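Local coordinates for uncharacterized protein (Parabacteroides merdae, PDB 4R7F) that is of unknown function but folds into three immunoglobulin-like beta-sandwich domains, the first apparently related to the type 9 secretion system plug protein family, with magnesium bound in the crystal, at residues A[5-10]-A[313-318]; A[293-298]-A[344-349]; A[299-304]-A[324-329]; A[305-310]-A[348-353]. All coordinates share one frame; numbering follows the deposited sequence.

Contact 1: residues A[5-10]-A[313-318]; sequences FFTDVN and LFNNVL
Phe6 sets its CG between its own backbone N and carbonyl carbon (chi1 57°), and Val317 turns CG1 anti to its N (chi1 175°), leaving CG2 beside that N; ring and isopropyl group then meet at about a right angle. Here the N-terminal strand 8-9 and the residues leading into it meet the loop after strand 305-310, so two distant parts of a chain built from immunoglobulin-like sandwiches touch at the surface. Val317 CG2 comes to the ring edge, 4.0 Å from Phe6 CD2, and the same methyl lies 3.4 Å from Thr7 O and 3.8 Å from Asp8 OD1. That carboxylate has its charge partner outside the contact, in Lys321. Beyond the valine, the Asn315 side chain crosses the Thr7 methyl, with Asn315 ND2 3.7 Å from Thr7 CG2; Thr7 OG1 itself is hydrogen-bonded to Cys134 N, within the N-terminal sheet, and Asn315 ND2 makes a weak hydrogen bond to Leu17 O. Since the direct contacts are van der Waals ones, the polar link is water: one molecule donates to both backbones, 2.7 Å from Thr7 O and 2.9 Å from Asn315 O.

Contact 2: residues A[293-298]-A[344-349]; sequences VHFTLA and YNYQYL
Strands 293-298 and 344-349 run with their N-to-C directions 42° apart and their axes 9.9 Å from each other at closest approach, the separation of two sheets packed face to face in a beta sandwich. Phe295, Leu297, Tyr346 and Tyr348 all point into the gap. Phe295 and Tyr346 form a T-shaped pair: the CD2-CE2 edge of the phenylalanine is presented to the face of the tyrosine, with ring centroids 5.0 Å apart and planes at 80°. Phe295 CE2 stands over the centre of the Tyr346 ring, 3.7 Å from Tyr346 CD2. A chi1 of 71° tucks the Tyr346 ring over its own main chain and turns that face to the phenylalanine. Leu297 meets Tyr348 differently: the two side chains run past one another from opposite strands, and Leu297 CD2 sits over one face of the ring in a CH-pi contact, 4.0 Å from Tyr348 CG and displaced from the ring centre. Tyr348 OH travels far enough to approach the root of Phe295, 3.8 Å from Phe295 CB. Both phenol hydroxyls find their polar partner in the same atom, OD2 of Asp256. The interface therefore combines an apolar aromatic centre with the hydroxyls of two buried tyrosines gathered at one carboxylate oxygen, which would probably help to keep that carboxylate in its charged form.

Contact 3: residues A[299-304]-A[324-329]; sequences CDPLPD and MGYNFE
Tyr326 and Cys299 meet through a hydrogen bond, the phenol OH donating to Cys299 O at 2.7 Å. The hydroxyl lies in the carbonyl plane, on a lone pair, with a C=O...donor angle of 138°, while the oxygen in turn lies in the plane of the tyrosine ring, at its edge. Pro301 takes one face of that ring. Pro301 CB stands 3.7 Å from the Tyr326 ring centroid and only 2° off the ring normal, a CH-pi contact set almost exactly over the centre, and Pro301 CD leans toward the phenol end, 3.4 Å from Tyr326 OH. Tyr326 reaches both partners with CG swung anti to the backbone N (chi1 -169°). This proline-aromatic contact joins, at the surface of the immunoglobulin-like sandwich, the loop following strand 290-298 to strand 325-327, an outermost strand of the five-stranded sheet. Phe328 adds a looser touch, its CE2 4.2 Å from Pro301 CG; its ring has the edge of Tyr326 above it, CD2 over the centre. Farther out, Tyr333 of the neighbouring strand 332-340 packs edge-to-face with Tyr326, and its hydroxyl bonds Leu302 N, so it touches both sides of the contact. At the strand's end Asn327 OD1 accepts a hydrogen bond from Thr330 N and a weak one from Glu329 N (2.8 Å).

Contact 4: residues A[305-310]-A[348-353]; sequences GSVYLN and YLFVPT
Ser306 pairs with Val351, and Tyr308 with Leu349, as the hydrogen-bonded pairs of an antiparallel strand pair in the immunoglobulin-like sandwich. Four backbone bonds tie them: Ser306 N to Val351 O (3.0 Å), Val351 N to Ser306 O (2.8 Å), Tyr308 N to Leu349 O (2.8 Å) and Leu349 N to Tyr308 O (2.9 Å). The non-hydrogen-bonded pairs between and beside them are Gly305 with Pro352, Val307 with Phe350, and Leu309 with Tyr348. Three CA-H...O contacts supplement these bonds, from Val307 to Leu349 O, from Phe350 to Ser306 O and from Tyr348 to Tyr308 O.

Apolar contacts divide between the two faces of the pair. On the face of Val307, Leu309, Tyr348 and Phe350, which looks toward strand 290-298, Leu309 and Tyr348 extend together from the sheet, with Leu309 CD1 3.8 Å from Tyr348 CE1. On the other face the Tyr308 ring reaches diagonally past its paired Leu349 to Val351, and Tyr308 CE1 comes within 3.5 Å of Val351 CG2. Asn310 mixes both kinds of chemistry: its flat amide is packed by leucine, Asn310 CG 3.5 Å from Leu349 CD1, while its OD1 accepts a hydrogen bond from Gln347 NE2.

A further contact sets an aromatic ring against bare backbone. A chi1 of 179° stretches Phe350 away from its own N and carries the ring across to the glycine of the facing strand, bringing Phe350 CE1 to 3.4 Å from Gly305 CA.

How the contacts relate
Contacts 2 and 4 both use strand 342-352, their centres 12 Å apart: contact 4 pairs it within its sheet, contact 2 packs that sheet on the opposing one. Leu309 of contact 4 reaches contact 2, its CD1 3.6 Å from Tyr346 CD2. Contact 3 adjoins contact 4, their centres about 11 Å apart, with a probable hydrogen bond from Met324 N to Val307 O (2.8 Å). Contact 1 touches contact 4 through Leu318 CD2, 3.7 Å from Tyr308 CB, and brings in the N-terminal segment. A bound magnesium ion lies about 11 Å from the Asn310 side chain, and one lies about 12 Å from that of Tyr346; Glu223, Asp269, Asp271 and Gln371 form a magnesium site.

Contact 1: residues A[5-10]-A[313-318]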
# COMPACT_ATOMS: atom_id res chain seq x y z
N PHE A 5 -18.10 -24.24 -0.29
CA PHE A 5 -16.71 -24.62 -0.32
C PHE A 5 -15.89 -23.44 0.18
O PHE A 5 -16.09 -22.31 -0.25
CB PHE A 5 -16.25 -25.01 -1.73
CG PHE A 5 -16.98 -26.19 -2.28
CD1 PHE A 5 -18.26 -26.05 -2.77
CD2 PHE A 5 -16.41 -27.45 -2.27
CE1 PHE A 5 -18.96 -27.16 -3.23
CE2 PHE A 5 -17.08 -28.54 -2.74
CZ PHE A 5 -18.36 -28.41 -3.21
N PHE A 6 -14.98 -23.73 1.09
CA PHE A 6 -14.14 -22.72 1.66
C PHE A 6 -12.84 -23.36 2.01
O PHE A 6 -12.76 -24.58 2.21
CB PHE A 6 -14.79 -22.08 2.90
CG PHE A 6 -15.17 -23.03 4.00
CD1 PHE A 6 -16.41 -23.67 3.99
CD2 PHE A 6 -14.33 -23.23 5.07
CE1 PHE A 6 -16.78 -24.51 5.03
CE2 PHE A 6 -14.69 -24.09 6.12
CZ PHE A 6 -15.92 -24.73 6.10
N THR A 7 -11.80 -22.56 2.03
CA THR A 7 -10.49 -23.09 2.38
C THR A 7 -10.52 -23.59 3.80
O THR A 7 -10.79 -22.82 4.73
CB THR A 7 -9.43 -22.04 2.21
OG1 THR A 7 -9.40 -21.66 0.82
CG2 THR A 7 -8.05 -22.58 2.65
N ASP A 8 -10.27 -24.88 3.94
CA ASP A 8 -10.30 -25.58 5.23
C ASP A 8 -9.53 -26.92 5.20
O ASP A 8 -9.39 -27.54 4.18
CB ASP A 8 -11.74 -25.86 5.60
CG ASP A 8 -11.94 -26.16 7.08
OD1 ASP A 8 -11.09 -25.79 7.92
OD2 ASP A 8 -12.96 -26.80 7.38
N VAL A 9 -8.98 -27.31 6.33
CA VAL A 9 -8.25 -28.54 6.48
C VAL A 9 -9.09 -29.52 7.30
O VAL A 9 -9.60 -29.15 8.33
CB VAL A 9 -6.93 -28.29 7.21
CG1 VAL A 9 -6.23 -29.61 7.56
CG2 VAL A 9 -6.03 -27.44 6.34
N ASN A 10 -9.24 -30.76 6.83
CA ASN A 10 -10.06 -31.75 7.51
C ASN A 10 -9.24 -32.96 7.95
O ASN A 10 -9.81 -34.00 8.18
CB ASN A 10 -11.16 -32.27 6.56
CG ASN A 10 -11.86 -31.15 5.82
OD1 ASN A 10 -12.59 -30.35 6.42
ND2 ASN A 10 -11.61 -31.07 4.52
N LEU A 313 -3.47 -18.55 10.07
CA LEU A 313 -3.08 -19.79 10.76
C LEU A 313 -4.20 -20.84 10.93
O LEU A 313 -3.91 -22.01 11.05
CB LEU A 313 -2.49 -19.51 12.14
CG LEU A 313 -3.37 -19.24 13.37
CD1 LEU A 313 -2.46 -19.13 14.60
CD2 LEU A 313 -4.20 -17.97 13.19
N PHE A 314 -5.46 -20.41 10.97
CA PHE A 314 -6.60 -21.32 10.90
C PHE A 314 -7.44 -21.07 9.63
O PHE A 314 -8.63 -21.37 9.61
CB PHE A 314 -7.50 -21.10 12.08
CG PHE A 314 -6.97 -21.65 13.34
CD1 PHE A 314 -6.98 -23.01 13.55
CD2 PHE A 314 -6.48 -20.82 14.33
CE1 PHE A 314 -6.51 -23.53 14.73
CE2 PHE A 314 -5.98 -21.34 15.50
CZ PHE A 314 -6.01 -22.69 15.71
N ASN A 315 -6.84 -20.49 8.60
CA ASN A 315 -7.54 -20.19 7.35
C ASN A 315 -8.77 -19.31 7.57
O ASN A 315 -9.77 -19.38 6.83
CB ASN A 315 -7.92 -21.51 6.67
CG ASN A 315 -6.72 -22.40 6.44
OD1 ASN A 315 -6.55 -23.46 7.09
ND2 ASN A 315 -5.86 -21.97 5.55
N ASN A 316 -8.71 -18.48 8.61
CA ASN A 316 -9.87 -17.66 8.97
C ASN A 316 -11.21 -18.43 9.10
O ASN A 316 -12.27 -17.89 8.89
CB ASN A 316 -9.98 -16.47 8.01
CG ASN A 316 -8.90 -15.42 8.28
OD1 ASN A 316 -8.53 -15.16 9.41
ND2 ASN A 316 -8.39 -14.86 7.23
N VAL A 317 -11.13 -19.69 9.51
CA VAL A 317 -12.30 -20.51 9.83
C VAL A 317 -12.62 -20.42 11.33
O VAL A 317 -11.76 -20.62 12.18
CB VAL A 317 -12.04 -21.97 9.38
CG1 VAL A 317 -13.15 -22.95 9.79
CG2 VAL A 317 -11.79 -22.01 7.88
N LEU A 318 -13.88 -20.12 11.62
CA LEU A 318 -14.41 -20.10 12.97
C LEU A 318 -15.17 -21.39 13.13
O LEU A 318 -16.30 -21.50 12.66
CB LEU A 318 -15.33 -18.89 13.20
CG LEU A 318 -14.68 -17.54 12.87
CD1 LEU A 318 -15.68 -16.44 13.20
CD2 LEU A 318 -13.42 -17.38 13.68
O HOH W 1 -11.58 -20.28 4.80
O HOH W 2 -8.69 -24.76 8.89

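Contact 2: residues A[293-298]-A[344-349]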
# COMPACT_ATOMS: atom_id res chain seq x y z
N VAL A 293 2.62 -24.21 20.08
CA VAL A 293 2.53 -22.82 20.55
C VAL A 293 1.35 -22.63 21.49
O VAL A 293 0.26 -23.04 21.18
CB VAL A 293 2.47 -21.86 19.39
CG1 VAL A 293 2.46 -20.43 19.88
CG2 VAL A 293 3.65 -22.15 18.46
N HIS A 294 1.60 -21.97 22.63
CA HIS A 294 0.62 -21.79 23.67
C HIS A 294 0.16 -20.36 23.73
O HIS A 294 0.96 -19.45 24.00
CB HIS A 294 1.18 -22.15 25.05
CG HIS A 294 1.64 -23.56 25.17
ND1 HIS A 294 0.86 -24.56 25.71
CD2 HIS A 294 2.80 -24.14 24.80
CE1 HIS A 294 1.52 -25.70 25.66
NE2 HIS A 294 2.69 -25.47 25.10
N PHE A 295 -1.14 -20.18 23.51
CA PHE A 295 -1.77 -18.85 23.54
C PHE A 295 -2.53 -18.69 24.82
O PHE A 295 -3.19 -19.64 25.26
CB PHE A 295 -2.78 -18.70 22.41
CG PHE A 295 -2.18 -18.71 21.03
CD1 PHE A 295 -1.82 -19.90 20.43
CD2 PHE A 295 -2.04 -17.54 20.32
CE1 PHE A 295 -1.32 -19.91 19.16
CE2 PHE A 295 -1.52 -17.55 19.05
CZ PHE A 295 -1.16 -18.73 18.46
N THR A 296 -2.48 -17.49 25.39
CA THR A 296 -3.15 -17.18 26.63
C THR A 296 -3.80 -15.83 26.52
O THR A 296 -3.12 -14.86 26.20
CB THR A 296 -2.14 -17.14 27.80
OG1 THR A 296 -1.55 -18.44 27.95
CG2 THR A 296 -2.82 -16.81 29.06
N LEU A 297 -5.12 -15.76 26.77
CA LEU A 297 -5.84 -14.49 26.86
C LEU A 297 -6.44 -14.33 28.25
O LEU A 297 -7.38 -15.02 28.58
CB LEU A 297 -6.93 -14.38 25.79
CG LEU A 297 -7.88 -13.17 25.88
CD1 LEU A 297 -7.13 -11.86 25.70
CD2 LEU A 297 -9.01 -13.28 24.88
N ALA A 298 -5.87 -13.43 29.05
CA ALA A 298 -6.29 -13.24 30.45
C ALA A 298 -7.43 -12.23 30.56
O ALA A 298 -7.22 -11.07 30.41
CB ALA A 298 -5.13 -12.79 31.32
N TYR A 344 3.75 -14.80 12.81
CA TYR A 344 2.28 -14.96 12.75
C TYR A 344 1.55 -13.69 13.16
O TYR A 344 1.87 -13.10 14.20
CB TYR A 344 1.83 -16.14 13.63
CG TYR A 344 2.16 -17.51 13.03
CD1 TYR A 344 3.47 -18.02 13.04
CD2 TYR A 344 1.16 -18.32 12.47
CE1 TYR A 344 3.77 -19.27 12.50
CE2 TYR A 344 1.45 -19.55 11.92
CZ TYR A 344 2.76 -20.01 11.93
OH TYR A 344 3.02 -21.24 11.38
N ASN A 345 0.57 -13.29 12.35
CA ASN A 345 -0.49 -12.39 12.83
C ASN A 345 -1.63 -13.24 13.43
O ASN A 345 -1.95 -14.32 12.94
CB ASN A 345 -1.14 -11.60 11.68
CG ASN A 345 -0.26 -10.48 11.09
OD1 ASN A 345 -0.79 -9.59 10.45
ND2 ASN A 345 1.04 -10.54 11.26
N TYR A 346 -2.31 -12.70 14.43
CA TYR A 346 -3.44 -13.37 15.02
C TYR A 346 -4.29 -12.40 15.81
O TYR A 346 -3.84 -11.33 16.17
CB TYR A 346 -3.00 -14.56 15.91
CG TYR A 346 -2.31 -14.18 17.22
CD1 TYR A 346 -0.97 -13.84 17.28
CD2 TYR A 346 -3.02 -14.20 18.41
CE1 TYR A 346 -0.36 -13.53 18.51
CE2 TYR A 346 -2.42 -13.89 19.62
CZ TYR A 346 -1.10 -13.54 19.68
OH TYR A 346 -0.56 -13.25 20.92
N GLN A 347 -5.53 -12.79 16.08
CA GLN A 347 -6.41 -12.04 16.95
C GLN A 347 -7.48 -12.95 17.48
O GLN A 347 -7.60 -14.14 17.10
CB GLN A 347 -7.03 -10.88 16.19
CG GLN A 347 -8.04 -11.34 15.18
CD GLN A 347 -8.67 -10.20 14.38
OE1 GLN A 347 -8.50 -9.02 14.67
NE2 GLN A 347 -9.41 -10.58 13.35
N TYR A 348 -8.30 -12.37 18.33
CA TYR A 348 -9.30 -13.07 19.06
C TYR A 348 -10.66 -12.47 18.73
O TYR A 348 -10.91 -11.30 18.99
CB TYR A 348 -9.02 -12.92 20.55
CG TYR A 348 -7.74 -13.57 21.05
CD1 TYR A 348 -7.60 -14.97 21.15
CD2 TYR A 348 -6.69 -12.79 21.48
CE1 TYR A 348 -6.44 -15.53 21.65
CE2 TYR A 348 -5.54 -13.34 21.96
CZ TYR A 348 -5.39 -14.70 22.04
OH TYR A 348 -4.21 -15.18 22.56
N LEU A 349 -11.54 -13.28 18.16
CA LEU A 349 -12.86 -12.83 17.81
C LEU A 349 -13.87 -13.47 18.73
O LEU A 349 -13.73 -14.61 19.10
CB LEU A 349 -13.19 -13.23 16.37
CG LEU A 349 -12.40 -12.61 15.23
CD1 LEU A 349 -12.97 -13.14 13.91
CD2 LEU A 349 -12.50 -11.09 15.27

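Contact 3: residues A[299-304]-A[324-329]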
# COMPACT_ATOMS: atom_id res chain seq x y z
N CYS A 299 -8.63 -12.71 30.81
CA CYS A 299 -9.77 -11.87 31.06
C CYS A 299 -10.77 -12.78 31.64
O CYS A 299 -10.58 -14.02 31.64
CB CYS A 299 -10.28 -11.19 29.80
SG CYS A 299 -10.73 -12.30 28.47
N ASP A 300 -11.82 -12.17 32.19
CA ASP A 300 -12.97 -12.92 32.69
C ASP A 300 -13.65 -13.50 31.49
O ASP A 300 -13.52 -12.92 30.41
CB ASP A 300 -13.95 -11.95 33.36
CG ASP A 300 -13.51 -11.57 34.77
OD1 ASP A 300 -12.55 -12.16 35.34
OD2 ASP A 300 -14.19 -10.69 35.32
N PRO A 301 -14.37 -14.63 31.65
CA PRO A 301 -14.98 -15.16 30.44
C PRO A 301 -16.11 -14.25 29.95
O PRO A 301 -16.89 -13.71 30.75
CB PRO A 301 -15.51 -16.52 30.89
CG PRO A 301 -15.91 -16.29 32.31
CD PRO A 301 -14.82 -15.36 32.85
N LEU A 302 -16.19 -14.10 28.64
CA LEU A 302 -17.22 -13.32 28.02
C LEU A 302 -18.48 -14.14 27.90
O LEU A 302 -18.46 -15.24 27.35
CB LEU A 302 -16.79 -12.82 26.64
CG LEU A 302 -15.80 -11.66 26.59
CD1 LEU A 302 -14.46 -12.10 27.13
CD2 LEU A 302 -15.61 -11.23 25.13
N PRO A 303 -19.60 -13.59 28.38
CA PRO A 303 -20.91 -14.26 28.38
C PRO A 303 -21.57 -14.25 27.02
O PRO A 303 -21.25 -13.41 26.19
CB PRO A 303 -21.74 -13.41 29.34
CG PRO A 303 -21.11 -12.05 29.29
CD PRO A 303 -19.64 -12.28 29.08
N ASP A 304 -22.49 -15.19 26.81
CA ASP A 304 -23.36 -15.20 25.64
C ASP A 304 -22.58 -15.32 24.32
O ASP A 304 -22.97 -14.75 23.31
CB ASP A 304 -24.22 -13.92 25.61
CG ASP A 304 -24.94 -13.66 26.94
OD1 ASP A 304 -25.48 -14.62 27.53
OD2 ASP A 304 -24.95 -12.48 27.40
N MSE A 324 -11.65 -21.32 21.38
CA MSE A 324 -10.83 -21.38 22.57
C MSE A 324 -11.62 -21.77 23.81
O MSE A 324 -12.70 -21.23 24.10
CB MSE A 324 -10.25 -19.99 22.69
CG MSE A 324 -9.04 -19.91 21.70
SE MSE A 324 -8.18 -18.32 22.26
CE MSE A 324 -6.81 -19.15 23.34
N GLY A 325 -11.05 -22.70 24.55
CA GLY A 325 -11.63 -23.11 25.82
C GLY A 325 -11.25 -22.11 26.87
O GLY A 325 -10.30 -21.36 26.70
N TYR A 326 -11.98 -22.11 27.97
CA TYR A 326 -11.70 -21.18 29.08
C TYR A 326 -11.24 -21.98 30.27
O TYR A 326 -11.88 -22.93 30.69
CB TYR A 326 -12.92 -20.32 29.42
CG TYR A 326 -12.57 -19.19 30.35
CD1 TYR A 326 -11.99 -18.02 29.87
CD2 TYR A 326 -12.78 -19.30 31.72
CE1 TYR A 326 -11.62 -17.00 30.73
CE2 TYR A 326 -12.42 -18.28 32.58
CZ TYR A 326 -11.83 -17.14 32.09
OH TYR A 326 -11.48 -16.14 32.96
N ASN A 327 -10.08 -21.62 30.77
CA ASN A 327 -9.52 -22.21 31.94
C ASN A 327 -9.99 -21.43 33.18
O ASN A 327 -9.47 -20.36 33.50
CB ASN A 327 -7.99 -22.17 31.84
CG ASN A 327 -7.32 -22.86 33.02
OD1 ASN A 327 -7.89 -22.96 34.09
ND2 ASN A 327 -6.17 -23.40 32.78
N PHE A 328 -10.95 -22.00 33.92
CA PHE A 328 -11.44 -21.34 35.13
C PHE A 328 -10.52 -21.46 36.33
O PHE A 328 -10.75 -20.83 37.31
CB PHE A 328 -12.82 -21.87 35.51
CG PHE A 328 -13.88 -21.52 34.53
CD1 PHE A 328 -14.02 -22.25 33.35
CD2 PHE A 328 -14.76 -20.47 34.79
CE1 PHE A 328 -15.04 -21.95 32.47
CE2 PHE A 328 -15.76 -20.14 33.88
CZ PHE A 328 -15.89 -20.87 32.71
N GLU A 329 -9.47 -22.28 36.27
CA GLU A 329 -8.50 -22.24 37.32
C GLU A 329 -7.66 -20.96 37.20
O GLU A 329 -7.45 -20.25 38.18
CB GLU A 329 -7.57 -23.47 37.28
CG GLU A 329 -8.26 -24.80 37.55
CD GLU A 329 -8.68 -24.98 39.01
OE1 GLU A 329 -7.81 -24.97 39.90
OE2 GLU A 329 -9.90 -25.12 39.26

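Contact 4: residues A[305-310]-A[348-353]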
# COMPACT_ATOMS: atom_id res chain seq x y z
N GLY A 305 -21.46 -16.04 24.34
CA GLY A 305 -20.72 -16.26 23.13
C GLY A 305 -19.48 -17.06 23.36
O GLY A 305 -19.21 -17.51 24.49
N SER A 306 -18.70 -17.20 22.28
CA SER A 306 -17.44 -17.94 22.31
C SER A 306 -16.31 -17.16 21.67
O SER A 306 -16.55 -16.29 20.84
CB SER A 306 -17.63 -19.30 21.64
OG SER A 306 -18.63 -20.04 22.33
N VAL A 307 -15.08 -17.44 22.10
CA VAL A 307 -13.90 -16.77 21.60
C VAL A 307 -13.16 -17.71 20.69
O VAL A 307 -13.02 -18.92 21.01
CB VAL A 307 -12.98 -16.28 22.73
CG1 VAL A 307 -11.72 -15.60 22.19
CG2 VAL A 307 -13.74 -15.30 23.59
N TYR A 308 -12.74 -17.17 19.54
CA TYR A 308 -12.03 -17.89 18.51
C TYR A 308 -10.71 -17.20 18.15
O TYR A 308 -10.63 -15.99 17.96
CB TYR A 308 -12.86 -17.98 17.25
CG TYR A 308 -14.10 -18.80 17.36
CD1 TYR A 308 -15.26 -18.28 17.93
CD2 TYR A 308 -14.12 -20.11 16.90
CE1 TYR A 308 -16.40 -19.02 18.03
CE2 TYR A 308 -15.28 -20.86 16.98
CZ TYR A 308 -16.40 -20.32 17.57
OH TYR A 308 -17.50 -21.09 17.69
N LEU A 309 -9.67 -18.02 18.01
CA LEU A 309 -8.38 -17.55 17.54
C LEU A 309 -8.50 -17.42 16.03
O LEU A 309 -9.07 -18.26 15.35
CB LEU A 309 -7.33 -18.55 17.97
CG LEU A 309 -5.84 -18.30 17.83
CD1 LEU A 309 -5.42 -16.89 18.21
CD2 LEU A 309 -5.16 -19.35 18.72
N ASN A 310 -8.07 -16.30 15.50
CA ASN A 310 -8.40 -15.96 14.15
C ASN A 310 -7.16 -15.49 13.39
O ASN A 310 -6.29 -14.80 13.95
CB ASN A 310 -9.46 -14.87 14.17
CG ASN A 310 -9.90 -14.47 12.79
OD1 ASN A 310 -9.66 -13.35 12.31
ND2 ASN A 310 -10.52 -15.40 12.12
N TYR A 348 -8.30 -12.37 18.33
CA TYR A 348 -9.30 -13.07 19.06
C TYR A 348 -10.66 -12.47 18.73
O TYR A 348 -10.91 -11.30 18.99
CB TYR A 348 -9.02 -12.92 20.55
CG TYR A 348 -7.74 -13.57 21.05
CD1 TYR A 348 -7.60 -14.97 21.15
CD2 TYR A 348 -6.69 -12.79 21.48
CE1 TYR A 348 -6.44 -15.53 21.65
CE2 TYR A 348 -5.54 -13.34 21.96
CZ TYR A 348 -5.39 -14.70 22.04
OH TYR A 348 -4.21 -15.18 22.56
N LEU A 349 -11.54 -13.28 18.16
CA LEU A 349 -12.86 -12.83 17.81
C LEU A 349 -13.87 -13.47 18.73
O LEU A 349 -13.73 -14.61 19.10
CB LEU A 349 -13.19 -13.23 16.37
CG LEU A 349 -12.40 -12.61 15.23
CD1 LEU A 349 -12.97 -13.14 13.91
CD2 LEU A 349 -12.50 -11.09 15.27
N PHE A 350 -14.89 -12.71 19.08
CA PHE A 350 -16.04 -13.16 19.82
C PHE A 350 -17.21 -13.44 18.86
O PHE A 350 -17.54 -12.60 18.03
CB PHE A 350 -16.44 -12.02 20.78
CG PHE A 350 -17.63 -12.31 21.61
CD1 PHE A 350 -17.57 -13.26 22.62
CD2 PHE A 350 -18.82 -11.64 21.39
CE1 PHE A 350 -18.69 -13.54 23.40
CE2 PHE A 350 -19.93 -11.91 22.16
CZ PHE A 350 -19.86 -12.85 23.18
N VAL A 351 -17.85 -14.59 19.00
CA VAL A 351 -19.05 -14.92 18.20
C VAL A 351 -20.20 -15.06 19.18
O VAL A 351 -20.18 -15.98 20.01
CB VAL A 351 -18.88 -16.23 17.43
CG1 VAL A 351 -20.13 -16.53 16.61
CG2 VAL A 351 -17.66 -16.17 16.53
N PRO A 352 -21.18 -14.14 19.12
CA PRO A 352 -22.35 -14.14 20.01
C PRO A 352 -23.11 -15.42 19.79
O PRO A 352 -23.02 -15.97 18.70
CB PRO A 352 -23.19 -12.91 19.55
CG PRO A 352 -22.31 -12.14 18.68
CD PRO A 352 -21.23 -13.04 18.15
N THR A 353 -23.81 -15.93 20.80
CA THR A 353 -24.48 -17.23 20.66
C THR A 353 -25.62 -17.01 19.67
O THR A 353 -26.24 -15.95 19.65
CB THR A 353 -25.00 -17.81 22.00
OG1 THR A 353 -25.79 -16.82 22.70
CG2 THR A 353 -23.79 -18.36 22.89